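Local coordinates for protein aminoglycoside N(3)-acetyltransferase (Enterobacter cloacae, PDB 6NP2) that probably confers resistance to 2-deoxystreptamine antibiotics such as gentamicin, kanamycin and tobramycin by transferring an acetyl group from acetyl-CoA to their 3-amino group, at residues G138-P143 with T202-S207; S114-A119 with A133-G138; A169-E174 with D221-I226; E180-V185 with N208-E213. All coordinates share one frame; numbering follows the deposited sequence.

How the interactions relate
The four contacts illustrate how an aminoglycoside site of the antibiotic N-acetyltransferase family is assembled from separate parts of the chain, each carrying at least one residue bonded to the same SIS molecule. Interaction 3 is fully buried and joins two helices through apolar side chains, with a histidine-carboxylate pair beside them. Interactions 1 (loop on strand) and 2 (loop on loop) are partly buried and share Gly138 and one water; they rely on a carboxylate gripping a backbone N-H and waters, and on paired imidazoles. Interaction 4, farther from the chain's centre, uses a backbone bond and a salt bridge. Interactions 1 and 4 both involve hairpin 184-205, while interactions 3 and 4 meet at Ile210.

Interaction 1 (G138-P143 with T202-S207). With SIS ((1S,2S,3R,4S,6R)-4,6-diamino-3-{[(2S,3R)-3-amino-6-(aminomethyl)-3,4-dihydro-2H-pyran-2-yl]oxy}-2-hydroxycyclohexyl 3-deoxy-4-C-methyl-3-(methylamino)-beta-L-arabinopyranoside), chain B.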
# COMPACT_ATOMS: atom_id res chain seq x y z
N GLY A 138 4.62 -14.54 -4.07
CA GLY A 138 4.90 -14.43 -5.48
C GLY A 138 3.99 -13.48 -6.22
O GLY A 138 4.21 -13.23 -7.41
N ALA A 139 2.98 -12.93 -5.54
CA ALA A 139 2.02 -11.99 -6.11
C ALA A 139 1.82 -10.81 -5.14
O ALA A 139 0.71 -10.50 -4.69
CB ALA A 139 0.70 -12.70 -6.41
N ALA A 140 2.91 -10.11 -4.84
CA ALA A 140 2.86 -9.07 -3.82
C ALA A 140 1.99 -7.89 -4.26
O ALA A 140 1.05 -7.52 -3.55
CB ALA A 140 4.26 -8.61 -3.47
N TYR A 141 2.30 -7.29 -5.42
CA TYR A 141 1.63 -6.08 -5.87
C TYR A 141 1.09 -6.17 -7.29
O TYR A 141 0.54 -5.18 -7.79
CB TYR A 141 2.56 -4.85 -5.77
CG TYR A 141 3.23 -4.77 -4.44
CD1 TYR A 141 2.54 -4.43 -3.28
CD2 TYR A 141 4.56 -5.10 -4.30
CE1 TYR A 141 3.15 -4.42 -2.05
CE2 TYR A 141 5.18 -5.09 -3.07
CZ TYR A 141 4.47 -4.75 -1.94
OH TYR A 141 5.07 -4.76 -0.70
N GLY A 142 1.26 -7.29 -7.96
CA GLY A 142 0.92 -7.41 -9.35
C GLY A 142 -0.39 -8.11 -9.56
O GLY A 142 -1.28 -8.11 -8.70
N PRO A 143 -0.54 -8.74 -10.72
CA PRO A 143 -1.73 -9.54 -11.00
C PRO A 143 -2.06 -10.48 -9.85
O PRO A 143 -1.18 -11.07 -9.22
CB PRO A 143 -1.36 -10.29 -12.28
CG PRO A 143 -0.44 -9.32 -12.97
CD PRO A 143 0.37 -8.70 -11.88
N THR A 202 9.89 -17.62 -1.87
CA THR A 202 9.35 -17.20 -3.15
C THR A 202 10.30 -16.22 -3.80
O THR A 202 11.16 -15.63 -3.14
CB THR A 202 7.98 -16.52 -2.97
OG1 THR A 202 7.30 -16.47 -4.23
CG2 THR A 202 8.10 -15.08 -2.39
N SER A 203 10.11 -16.01 -5.09
CA SER A 203 10.66 -14.85 -5.76
C SER A 203 9.53 -13.93 -6.18
O SER A 203 8.38 -14.35 -6.32
CB SER A 203 11.50 -15.22 -6.98
OG SER A 203 10.73 -15.84 -7.98
N ASP A 204 9.86 -12.66 -6.38
CA ASP A 204 8.89 -11.69 -6.87
C ASP A 204 9.67 -10.51 -7.44
O ASP A 204 10.89 -10.45 -7.32
CB ASP A 204 7.92 -11.23 -5.76
CG ASP A 204 6.52 -10.88 -6.28
OD1 ASP A 204 6.38 -10.55 -7.47
OD2 ASP A 204 5.58 -10.95 -5.46
N TRP A 205 8.95 -9.58 -8.06
CA TRP A 205 9.61 -8.38 -8.55
C TRP A 205 10.21 -7.60 -7.38
O TRP A 205 9.63 -7.53 -6.30
CB TRP A 205 8.62 -7.50 -9.32
CG TRP A 205 7.95 -8.27 -10.40
CD1 TRP A 205 6.64 -8.61 -10.46
CD2 TRP A 205 8.56 -8.85 -11.58
NE1 TRP A 205 6.38 -9.35 -11.58
CE2 TRP A 205 7.54 -9.51 -12.29
CE3 TRP A 205 9.87 -8.89 -12.08
CZ2 TRP A 205 7.78 -10.18 -13.48
CZ3 TRP A 205 10.11 -9.57 -13.26
CH2 TRP A 205 9.07 -10.22 -13.94
N ASP A 206 11.36 -6.98 -7.62
CA ASP A 206 12.00 -6.17 -6.59
C ASP A 206 11.19 -4.89 -6.39
O ASP A 206 11.15 -4.03 -7.27
CB ASP A 206 13.42 -5.85 -7.05
CG ASP A 206 14.27 -5.23 -5.97
OD1 ASP A 206 13.74 -4.80 -4.92
OD2 ASP A 206 15.51 -5.21 -6.19
N SER A 207 10.57 -4.76 -5.23
CA SER A 207 9.79 -3.57 -4.92
C SER A 207 10.66 -2.42 -4.45
O SER A 207 10.13 -1.35 -4.14
CB SER A 207 8.70 -3.87 -3.89
OG SER A 207 9.25 -4.13 -2.61
C11 SIS B . 10.86 2.57 -0.04
C12 SIS B . 7.97 -1.82 -0.25
C13 SIS B . 10.38 -3.62 1.36
C21 SIS B . 10.72 3.92 0.66
C22 SIS B . 7.77 -0.99 -1.51
C23 SIS B . 9.80 -4.59 2.37
C31 SIS B . 12.13 4.49 0.87
C32 SIS B . 8.04 0.47 -1.16
C33 SIS B . 9.91 -4.00 3.78
C41 SIS B . 12.96 4.31 -0.38
C42 SIS B . 9.46 0.66 -0.62
C43 SIS B . 11.35 -3.62 4.07
C51 SIS B . 12.60 3.52 -1.36
C52 SIS B . 9.73 -0.24 0.58
C53 SIS B . 11.92 -2.73 2.96
C61 SIS B . 13.50 3.38 -2.56
C62 SIS B . 9.42 -1.69 0.23
C83 SIS B . 11.44 -2.81 5.38
C93 SIS B . 8.37 -4.45 5.66
N12 SIS B . 7.65 -3.22 -0.51
N21 SIS B . 9.89 4.81 -0.16
N32 SIS B . 7.91 1.33 -2.35
N33 SIS B . 9.41 -5.00 4.76
N61 SIS B . 13.48 1.99 -3.03
O11 SIS B . 9.55 2.03 -0.23
O23 SIS B . 8.42 -4.77 2.09
O43 SIS B . 12.09 -4.83 4.17
O51 SIS B . 11.47 2.79 -1.32
O52 SIS B . 11.10 -0.16 0.93
O53 SIS B . 11.72 -3.31 1.67
O62 SIS B . 9.60 -2.44 1.43
O HOH W 1 5.78 -12.16 -3.09
O HOH W 2 4.86 -7.47 -6.92
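Asp204, near the end of strand 196-205 in a two-stranded antiparallel hairpin, directs its carboxylate at the loop running from Gly138 to Tyr141. The direct polar link is Ala140 N to Asp204 OD2, 2.9 Å long with an N-H...O angle of 155°, and it meets the syn lone pair of OD2. Two waters extend the grip: one joins OD2 to Gly138 N, and another accepts from Tyr141 N and bonds only weakly to OD1. Within its own strand, Asp204 OD1 accepts from Trp205 N on the anti side, somewhat out of the carboxylate plane, which helps to fix the group's rotation. Gly138 CA adds a backbone CH...O contact to Ser203 O at 3.6 Å. The apolar part is small: Tyr141 CE2 lies 3.8 Å from Ser207 CB. These two residues share a ligand atom. Ser207 OG, placed between its backbone N and carbonyl carbon (chi1 69°), accepts from SIS N12 at 2.8 Å, and Tyr141 OH accepts from the same N12 at 3.0 Å.

Interaction 2 (S114-A119 with A133-G138); sequences SAHPDA and APHEMG. Unlike the reference sequence in segment 114-119: Ser114 (reference Thr). With SIS ((1S,2S,3R,4S,6R)-4,6-diamino-3-{[(2S,3R)-3-amino-6-(aminomethyl)-3,4-dihydro-2H-pyran-2-yl]oxy}-2-hydroxycyclohexyl 3-deoxy-4-C-methyl-3-(methylamino)-beta-L-arabinopyranoside), chain B.
The His116 imidazole is sandwiched, with Met137 SD over one face, 4.1 Å from the ring centroid, and Ala119 CB on the opposite face. Water 1 lies in the ring plane beside His116 NE2, 2.8 Å away, and carries the contact on to Gly138 N; Glu136 O sits at the edge near CD2. The His135 ring is covered on one face by His116 CB, a CH-pi contact 3.5 Å from the centroid and almost on the ring normal. The two rings themselves meet obliquely, their planes at 41°. From the same loop as His116, Asp118 OD1 and OD2 accept from SIS N33 and O23. His135 swings its ring away from its own backbone N (chi1 -161°), which brings ND1 to Ser114 OG, the two sharing a 2.7 Å hydrogen bond. Ser114 OG also bonds to Met121 N. Both ring nitrogens of His135 are thus engaged, ND1 by Ser114 OG and NE2 by Ala140 O, which pins the ring's rotation.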
# COMPACT_ATOMS: atom_id res chain seq x y z
N SER A 114 -4.90 -9.21 4.54
CA SER A 114 -4.41 -10.17 3.56
C SER A 114 -3.28 -11.03 4.11
O SER A 114 -2.58 -10.67 5.06
CB SER A 114 -3.98 -9.49 2.27
OG SER A 114 -2.66 -8.99 2.36
N ALA A 115 -3.10 -12.17 3.45
CA ALA A 115 -2.27 -13.27 3.93
C ALA A 115 -0.79 -13.12 3.60
O ALA A 115 0.01 -13.92 4.10
CB ALA A 115 -2.79 -14.56 3.31
N HIS A 116 -0.41 -12.18 2.77
CA HIS A 116 0.98 -12.04 2.38
C HIS A 116 1.71 -11.29 3.50
O HIS A 116 1.39 -10.13 3.74
CB HIS A 116 1.06 -11.25 1.09
CG HIS A 116 2.39 -11.30 0.43
ND1 HIS A 116 3.55 -10.86 1.04
CD2 HIS A 116 2.74 -11.70 -0.81
CE1 HIS A 116 4.55 -11.00 0.19
NE2 HIS A 116 4.08 -11.49 -0.94
N PRO A 117 2.66 -11.91 4.20
CA PRO A 117 3.17 -11.24 5.40
C PRO A 117 3.91 -9.95 5.13
O PRO A 117 3.82 -9.01 5.92
CB PRO A 117 4.05 -12.31 6.06
CG PRO A 117 3.47 -13.58 5.56
CD PRO A 117 3.12 -13.30 4.14
N ASP A 118 4.66 -9.87 4.04
CA ASP A 118 5.43 -8.66 3.76
C ASP A 118 4.61 -7.61 3.03
O ASP A 118 4.79 -6.41 3.25
CB ASP A 118 6.70 -8.99 2.97
CG ASP A 118 7.64 -7.81 2.90
OD1 ASP A 118 8.20 -7.41 3.95
OD2 ASP A 118 7.80 -7.26 1.79
N ALA A 119 3.72 -8.05 2.15
CA ALA A 119 2.90 -7.14 1.35
C ALA A 119 1.50 -6.94 1.94
O ALA A 119 0.60 -6.45 1.25
CB ALA A 119 2.81 -7.66 -0.09
N ALA A 133 -8.26 -11.23 -0.46
CA ALA A 133 -7.89 -12.60 -0.79
C ALA A 133 -8.29 -12.89 -2.23
O ALA A 133 -9.37 -12.47 -2.66
CB ALA A 133 -8.59 -13.61 0.14
N PRO A 134 -7.44 -13.60 -3.00
CA PRO A 134 -6.16 -14.19 -2.57
C PRO A 134 -5.04 -13.16 -2.47
O PRO A 134 -5.05 -12.13 -3.13
CB PRO A 134 -5.84 -15.18 -3.70
CG PRO A 134 -6.48 -14.59 -4.90
CD PRO A 134 -7.77 -13.97 -4.38
N HIS A 135 -4.04 -13.48 -1.65
CA HIS A 135 -2.82 -12.69 -1.64
C HIS A 135 -1.66 -13.64 -1.37
O HIS A 135 -1.24 -13.84 -0.23
CB HIS A 135 -2.86 -11.56 -0.64
CG HIS A 135 -1.85 -10.51 -0.93
ND1 HIS A 135 -1.65 -9.42 -0.10
CD2 HIS A 135 -0.99 -10.38 -1.96
CE1 HIS A 135 -0.73 -8.64 -0.64
NE2 HIS A 135 -0.31 -9.20 -1.77
N GLU A 136 -1.17 -14.24 -2.44
CA GLU A 136 -0.22 -15.33 -2.35
C GLU A 136 1.21 -14.85 -2.49
O GLU A 136 1.50 -13.83 -3.15
CB GLU A 136 -0.54 -16.36 -3.43
CG GLU A 136 -1.87 -17.04 -3.11
CD GLU A 136 -2.46 -17.86 -4.22
OE1 GLU A 136 -1.86 -17.98 -5.31
OE2 GLU A 136 -3.56 -18.39 -4.00
N MET A 137 2.11 -15.60 -1.87
CA MET A 137 3.53 -15.38 -2.08
C MET A 137 3.82 -15.48 -3.58
O MET A 137 3.30 -16.35 -4.28
CB MET A 137 4.30 -16.44 -1.30
CG MET A 137 4.24 -16.18 0.19
SD MET A 137 5.30 -14.85 0.77
CE MET A 137 6.86 -15.71 0.81
N GLY A 138 4.62 -14.54 -4.07
CA GLY A 138 4.90 -14.43 -5.48
C GLY A 138 3.99 -13.48 -6.22
O GLY A 138 4.21 -13.23 -7.41
C11 SIS B . 10.86 2.57 -0.04
C12 SIS B . 7.97 -1.82 -0.25
C13 SIS B . 10.38 -3.62 1.36
C21 SIS B . 10.72 3.92 0.66
C22 SIS B . 7.77 -0.99 -1.51
C23 SIS B . 9.80 -4.59 2.37
C31 SIS B . 12.13 4.49 0.87
C32 SIS B . 8.04 0.47 -1.16
C33 SIS B . 9.91 -4.00 3.78
C41 SIS B . 12.96 4.31 -0.38
C42 SIS B . 9.46 0.66 -0.62
C43 SIS B . 11.35 -3.62 4.07
C51 SIS B . 12.60 3.52 -1.36
C52 SIS B . 9.73 -0.24 0.58
C53 SIS B . 11.92 -2.73 2.96
C61 SIS B . 13.50 3.38 -2.56
C62 SIS B . 9.42 -1.69 0.23
C83 SIS B . 11.44 -2.81 5.38
C93 SIS B . 8.37 -4.45 5.66
N12 SIS B . 7.65 -3.22 -0.51
N21 SIS B . 9.89 4.81 -0.16
N32 SIS B . 7.91 1.33 -2.35
N33 SIS B . 9.41 -5.00 4.76
N61 SIS B . 13.48 1.99 -3.03
O11 SIS B . 9.55 2.03 -0.23
O23 SIS B . 8.42 -4.77 2.09
O43 SIS B . 12.09 -4.83 4.17
O51 SIS B . 11.47 2.79 -1.32
O52 SIS B . 11.10 -0.16 0.93
O53 SIS B . 11.72 -3.31 1.67
O62 SIS B . 9.60 -2.44 1.43
O HOH W 3 0.36 -15.44 1.37
O HOH W 1 5.78 -12.16 -3.09

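Interaction 3 (A169-E174 with D221-I226); sequences ALHYAE and DAVERI. With SIS ((1S,2S,3R,4S,6R)-4,6-diamino-3-{[(2S,3R)-3-amino-6-(aminomethyl)-3,4-dihydro-2H-pyran-2-yl]oxy}-2-hydroxycyclohexyl 3-deoxy-4-C-methyl-3-(methylamino)-beta-L-arabinopyranoside), chain B.
Val223 wedges between Leu170 and His171 where helices 170-176 and 222-233 meet, their local axes 9.9 Å apart and inclined at 111°. The tight part is apolar. Val223 CG2 sits over one face of the His171 ring, 3.9 Å from its centroid and offset toward the rim, while also touching Leu170 CB. Farther along, Leu170 spreads both methyls over Ile226: CD2 meets Ile226 CG2 at 3.9 Å, and the two side chains pass each other at a slant.

The polar side is joined less directly: no hydrogen bond crosses between the segments, and water 4 bridges them instead, donating to Glu174 OE1 at 2.6 Å and accepting from Ala222 N at 3.0 Å. The other oxygen, Glu174 OE2, takes a 2.8 Å bond from His171 ND1; the oxygen is near the imidazole plane, but the N-H comes from well above the carboxylate plane. This bond helps to fix the rotation of the ring, leaving His171 NE2 to accept from SIS N32 at 2.9 Å; His171 also belongs to the acetyl-CoA site. Asp221 caps helix 222-233 through OD1 and Glu224 N.

Around the contact, helix 251-265 packs on Ala173 and Ile226, helix 146-152 lies against Tyr172, and Ile210, from the loop after strand 196-205, reaches Glu174.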
# COMPACT_ATOMS: atom_id res chain seq x y z
N ALA A 169 0.42 1.38 -5.45
CA ALA A 169 -0.24 0.78 -6.60
C ALA A 169 0.64 0.78 -7.83
O ALA A 169 0.45 -0.06 -8.72
CB ALA A 169 -1.56 1.49 -6.89
N LEU A 170 1.60 1.71 -7.92
CA LEU A 170 2.48 1.73 -9.10
C LEU A 170 3.41 0.52 -9.16
O LEU A 170 3.95 0.24 -10.23
CB LEU A 170 3.26 3.04 -9.19
CG LEU A 170 2.49 4.15 -9.88
CD1 LEU A 170 3.16 5.50 -9.63
CD2 LEU A 170 2.34 3.86 -11.37
N HIS A 171 3.57 -0.24 -8.08
CA HIS A 171 4.29 -1.50 -8.20
C HIS A 171 3.55 -2.49 -9.08
O HIS A 171 4.19 -3.40 -9.63
CB HIS A 171 4.58 -2.09 -6.83
CG HIS A 171 5.51 -1.26 -6.00
ND1 HIS A 171 6.79 -0.96 -6.41
CD2 HIS A 171 5.36 -0.68 -4.79
CE1 HIS A 171 7.37 -0.20 -5.49
NE2 HIS A 171 6.52 -0.02 -4.49
N TYR A 172 2.24 -2.31 -9.31
CA TYR A 172 1.56 -3.13 -10.30
C TYR A 172 2.08 -2.83 -11.70
O TYR A 172 2.28 -3.75 -12.51
CB TYR A 172 0.04 -2.88 -10.23
CG TYR A 172 -0.75 -3.72 -11.22
CD1 TYR A 172 -0.85 -3.34 -12.54
CD2 TYR A 172 -1.39 -4.90 -10.83
CE1 TYR A 172 -1.53 -4.10 -13.45
CE2 TYR A 172 -2.07 -5.67 -11.74
CZ TYR A 172 -2.15 -5.26 -13.05
OH TYR A 172 -2.82 -6.03 -13.96
N ALA A 173 2.30 -1.55 -12.02
CA ALA A 173 2.85 -1.20 -13.32
C ALA A 173 4.21 -1.83 -13.53
O ALA A 173 4.52 -2.32 -14.62
CB ALA A 173 2.93 0.32 -13.46
N GLU A 174 5.04 -1.83 -12.49
CA GLU A 174 6.34 -2.47 -12.57
C GLU A 174 6.20 -3.95 -12.84
O GLU A 174 6.95 -4.52 -13.64
CB GLU A 174 7.12 -2.22 -11.28
CG GLU A 174 7.44 -0.76 -11.06
CD GLU A 174 8.26 -0.46 -9.85
OE1 GLU A 174 8.97 0.57 -9.86
OE2 GLU A 174 8.18 -1.24 -8.87
N ASP A 221 13.21 5.70 -6.99
CA ASP A 221 12.82 4.51 -7.73
C ASP A 221 11.88 4.90 -8.87
O ASP A 221 11.60 6.08 -9.12
CB ASP A 221 12.21 3.47 -6.78
CG ASP A 221 10.83 3.85 -6.28
OD1 ASP A 221 10.43 5.02 -6.36
OD2 ASP A 221 10.15 2.93 -5.77
N ALA A 222 11.41 3.89 -9.60
CA ALA A 222 10.55 4.18 -10.74
C ALA A 222 9.19 4.70 -10.30
O ALA A 222 8.61 5.55 -10.97
CB ALA A 222 10.37 2.95 -11.62
N VAL A 223 8.66 4.20 -9.18
CA VAL A 223 7.40 4.72 -8.65
C VAL A 223 7.48 6.23 -8.50
O VAL A 223 6.61 6.97 -8.96
CB VAL A 223 7.06 4.04 -7.31
CG1 VAL A 223 5.86 4.73 -6.61
CG2 VAL A 223 6.77 2.58 -7.52
N GLU A 224 8.54 6.71 -7.83
CA GLU A 224 8.68 8.14 -7.59
C GLU A 224 8.79 8.90 -8.90
O GLU A 224 8.18 9.96 -9.07
CB GLU A 224 9.89 8.41 -6.70
CG GLU A 224 10.11 9.88 -6.44
CD GLU A 224 11.20 10.17 -5.43
OE1 GLU A 224 11.60 11.35 -5.33
OE2 GLU A 224 11.65 9.24 -4.72
N ARG A 225 9.61 8.40 -9.83
CA ARG A 225 9.79 9.10 -11.09
C ARG A 225 8.50 9.15 -11.89
O ARG A 225 8.16 10.18 -12.48
CB ARG A 225 10.89 8.43 -11.88
CG ARG A 225 12.22 8.57 -11.18
CD ARG A 225 13.37 8.10 -12.00
NE ARG A 225 14.39 7.53 -11.12
CZ ARG A 225 15.67 7.44 -11.43
NH1 ARG A 225 16.12 7.89 -12.59
NH2 ARG A 225 16.51 6.88 -10.55
N ILE A 226 7.77 8.03 -11.95
CA ILE A 226 6.50 8.00 -12.66
C ILE A 226 5.52 8.98 -12.04
O ILE A 226 4.87 9.75 -12.74
CB ILE A 226 5.92 6.58 -12.64
CG1 ILE A 226 6.78 5.63 -13.50
CG2 ILE A 226 4.48 6.59 -13.13
CD1 ILE A 226 6.50 4.17 -13.22
C11 SIS B . 10.86 2.57 -0.04
C12 SIS B . 7.97 -1.82 -0.25
C13 SIS B . 10.38 -3.62 1.36
C21 SIS B . 10.72 3.92 0.66
C22 SIS B . 7.77 -0.99 -1.51
C23 SIS B . 9.80 -4.59 2.37
C31 SIS B . 12.13 4.49 0.87
C32 SIS B . 8.04 0.47 -1.16
C33 SIS B . 9.91 -4.00 3.78
C41 SIS B . 12.96 4.31 -0.38
C42 SIS B . 9.46 0.66 -0.62
C43 SIS B . 11.35 -3.62 4.07
C51 SIS B . 12.60 3.52 -1.36
C52 SIS B . 9.73 -0.24 0.58
C53 SIS B . 11.92 -2.73 2.96
C61 SIS B . 13.50 3.38 -2.56
C62 SIS B . 9.42 -1.69 0.23
C83 SIS B . 11.44 -2.81 5.38
C93 SIS B . 8.37 -4.45 5.66
N12 SIS B . 7.65 -3.22 -0.51
N21 SIS B . 9.89 4.81 -0.16
N32 SIS B . 7.91 1.33 -2.35
N33 SIS B . 9.41 -5.00 4.76
N61 SIS B . 13.48 1.99 -3.03
O11 SIS B . 9.55 2.03 -0.23
O23 SIS B . 8.42 -4.77 2.09
O43 SIS B . 12.09 -4.83 4.17
O51 SIS B . 11.47 2.79 -1.32
O52 SIS B . 11.10 -0.16 0.93
O53 SIS B . 11.72 -3.31 1.67
O62 SIS B . 9.60 -2.44 1.43
O HOH W 4 11.45 0.91 -9.31

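Interaction 4 (E180-V185 with N208-E213); sequences EGKRRV and NGILDE. With SIS ((1S,2S,3R,4S,6R)-4,6-diamino-3-{[(2S,3R)-3-amino-6-(aminomethyl)-3,4-dihydro-2H-pyran-2-yl]oxy}-2-hydroxycyclohexyl 3-deoxy-4-C-methyl-3-(methylamino)-beta-L-arabinopyranoside), chain B.
Arg183 joins the two segments through backbone and side chain. Its N donates to Ile210 O over 2.8 Å at 167°, and the guanidinium makes a salt bridge from Arg183 NH1 to Asp212 OD1 at 2.9 Å. That oxygen, in the guanidinium plane, is met on its anti side, tilted out of the carboxylate plane; the flat groups stand 81° apart. A bend at chi3 (59°) brings the guanidinium edge to Asp212, while Arg183 CD packs against Gly209 O at 3.2 Å. Lys182 and Ile210 run side by side, and Leu211 CD2 touches the carbonyl oxygens of Glu180 and Gly181. Water 5 bridges Asp212 N and Gly181 O.

Farther out, Asp206 forms a second salt bridge with Arg183 NE, and Lys182 NZ is bonded to Ala177 O and Ala175 O. At the loop's start, Asn208 OD1 accepts from SIS O52 at 2.7 Å and ND2 donates to SIS O53. The arrangement ties the loop leaving an antiparallel hairpin to the segment leading into its first strand, 184-193, beside the aminoglycoside site.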
# COMPACT_ATOMS: atom_id res chain seq x y z
N GLU A 180 12.86 -5.08 -20.51
CA GLU A 180 13.99 -5.96 -20.27
C GLU A 180 14.71 -5.59 -18.97
O GLU A 180 14.69 -4.44 -18.53
CB GLU A 180 14.96 -5.90 -21.44
CG GLU A 180 15.67 -4.57 -21.63
CD GLU A 180 16.52 -4.54 -22.90
OE1 GLU A 180 16.66 -5.60 -23.56
OE2 GLU A 180 17.04 -3.46 -23.25
N GLY A 181 15.35 -6.59 -18.36
CA GLY A 181 16.21 -6.34 -17.22
C GLY A 181 15.52 -6.24 -15.88
O GLY A 181 16.11 -5.72 -14.94
N LYS A 182 14.28 -6.70 -15.77
CA LYS A 182 13.55 -6.50 -14.52
C LYS A 182 14.20 -7.29 -13.39
O LYS A 182 14.53 -8.48 -13.53
CB LYS A 182 12.09 -6.91 -14.70
CG LYS A 182 11.35 -6.00 -15.67
CD LYS A 182 10.05 -6.63 -16.16
CE LYS A 182 9.00 -6.58 -15.11
NZ LYS A 182 7.67 -6.91 -15.65
N ARG A 183 14.34 -6.63 -12.25
CA ARG A 183 14.94 -7.22 -11.07
C ARG A 183 13.93 -8.02 -10.28
O ARG A 183 12.78 -7.60 -10.11
CB ARG A 183 15.50 -6.12 -10.17
CG ARG A 183 16.70 -5.40 -10.76
CD ARG A 183 16.99 -4.12 -10.01
NE ARG A 183 17.25 -4.30 -8.59
CZ ARG A 183 18.46 -4.36 -8.04
NH1 ARG A 183 19.54 -4.28 -8.79
NH2 ARG A 183 18.59 -4.50 -6.73
N ARG A 184 14.37 -9.16 -9.78
CA ARG A 184 13.60 -10.00 -8.89
C ARG A 184 14.37 -10.19 -7.60
O ARG A 184 15.59 -10.00 -7.54
CB ARG A 184 13.24 -11.34 -9.55
CG ARG A 184 12.34 -11.13 -10.76
CD ARG A 184 11.94 -12.40 -11.45
NE ARG A 184 11.15 -13.28 -10.60
CZ ARG A 184 9.86 -13.14 -10.36
NH1 ARG A 184 9.17 -12.13 -10.89
NH2 ARG A 184 9.25 -14.00 -9.58
N VAL A 185 13.64 -10.54 -6.55
CA VAL A 185 14.19 -10.85 -5.24
C VAL A 185 13.64 -12.19 -4.80
O VAL A 185 12.55 -12.60 -5.20
CB VAL A 185 13.86 -9.78 -4.18
CG1 VAL A 185 14.58 -8.48 -4.47
CG2 VAL A 185 12.35 -9.54 -4.08
N ASN A 208 11.98 -2.60 -4.39
CA ASN A 208 12.91 -1.53 -4.10
C ASN A 208 13.68 -1.08 -5.33
O ASN A 208 14.76 -0.50 -5.20
CB ASN A 208 13.85 -1.92 -2.97
CG ASN A 208 13.16 -1.89 -1.63
OD1 ASN A 208 12.57 -0.88 -1.26
ND2 ASN A 208 13.19 -2.99 -0.92
N GLY A 209 13.16 -1.35 -6.52
CA GLY A 209 13.76 -0.88 -7.75
C GLY A 209 13.60 -1.91 -8.84
O GLY A 209 14.24 -2.96 -8.78
N ILE A 210 12.80 -1.61 -9.86
CA ILE A 210 12.47 -2.63 -10.86
C ILE A 210 13.61 -2.83 -11.85
O ILE A 210 13.70 -3.89 -12.47
CB ILE A 210 11.14 -2.31 -11.55
CG1 ILE A 210 10.64 -3.49 -12.38
CG2 ILE A 210 11.24 -1.04 -12.38
CD1 ILE A 210 10.35 -4.76 -11.59
N LEU A 211 14.44 -1.81 -12.06
CA LEU A 211 15.65 -1.94 -12.86
C LEU A 211 16.80 -1.41 -12.03
O LEU A 211 16.61 -0.66 -11.07
CB LEU A 211 15.60 -1.11 -14.16
CG LEU A 211 14.48 -1.37 -15.16
CD1 LEU A 211 14.64 -0.45 -16.35
CD2 LEU A 211 14.42 -2.80 -15.60
N ASP A 212 18.02 -1.80 -12.42
CA ASP A 212 19.20 -1.37 -11.69
C ASP A 212 19.23 0.14 -11.49
O ASP A 212 19.55 0.63 -10.41
CB ASP A 212 20.47 -1.83 -12.41
CG ASP A 212 20.63 -3.34 -12.43
OD1 ASP A 212 20.02 -4.03 -11.60
OD2 ASP A 212 21.42 -3.83 -13.26
N GLU A 213 18.86 0.90 -12.53
CA GLU A 213 18.94 2.36 -12.44
C GLU A 213 17.90 2.96 -11.50
O GLU A 213 18.00 4.15 -11.17
CB GLU A 213 18.79 2.98 -13.83
CG GLU A 213 17.43 2.76 -14.46
CD GLU A 213 17.47 3.02 -15.95
OE1 GLU A 213 17.15 4.15 -16.36
OE2 GLU A 213 17.85 2.10 -16.70
C11 SIS B . 10.86 2.57 -0.04
C12 SIS B . 7.97 -1.82 -0.25
C13 SIS B . 10.38 -3.62 1.36
C21 SIS B . 10.72 3.92 0.66
C22 SIS B . 7.77 -0.99 -1.51
C23 SIS B . 9.80 -4.59 2.37
C31 SIS B . 12.13 4.49 0.87
C32 SIS B . 8.04 0.47 -1.16
C33 SIS B . 9.91 -4.00 3.78
C41 SIS B . 12.96 4.31 -0.38
C42 SIS B . 9.46 0.66 -0.62
C43 SIS B . 11.35 -3.62 4.07
C51 SIS B . 12.60 3.52 -1.36
C52 SIS B . 9.73 -0.24 0.58
C53 SIS B . 11.92 -2.73 2.96
C61 SIS B . 13.50 3.38 -2.56
C62 SIS B . 9.42 -1.69 0.23
C83 SIS B . 11.44 -2.81 5.38
C93 SIS B . 8.37 -4.45 5.66
N12 SIS B . 7.65 -3.22 -0.51
N21 SIS B . 9.89 4.81 -0.16
N32 SIS B . 7.91 1.33 -2.35
N33 SIS B . 9.41 -5.00 4.76
N61 SIS B . 13.48 1.99 -3.03
O11 SIS B . 9.55 2.03 -0.23
O23 SIS B . 8.42 -4.77 2.09
O43 SIS B . 12.09 -4.83 4.17
O51 SIS B . 11.47 2.79 -1.32
O52 SIS B . 11.10 -0.16 0.93
O53 SIS B . 11.72 -3.31 1.67
O62 SIS B . 9.60 -2.44 1.43
O HOH W 5 18.03 -3.85 -14.49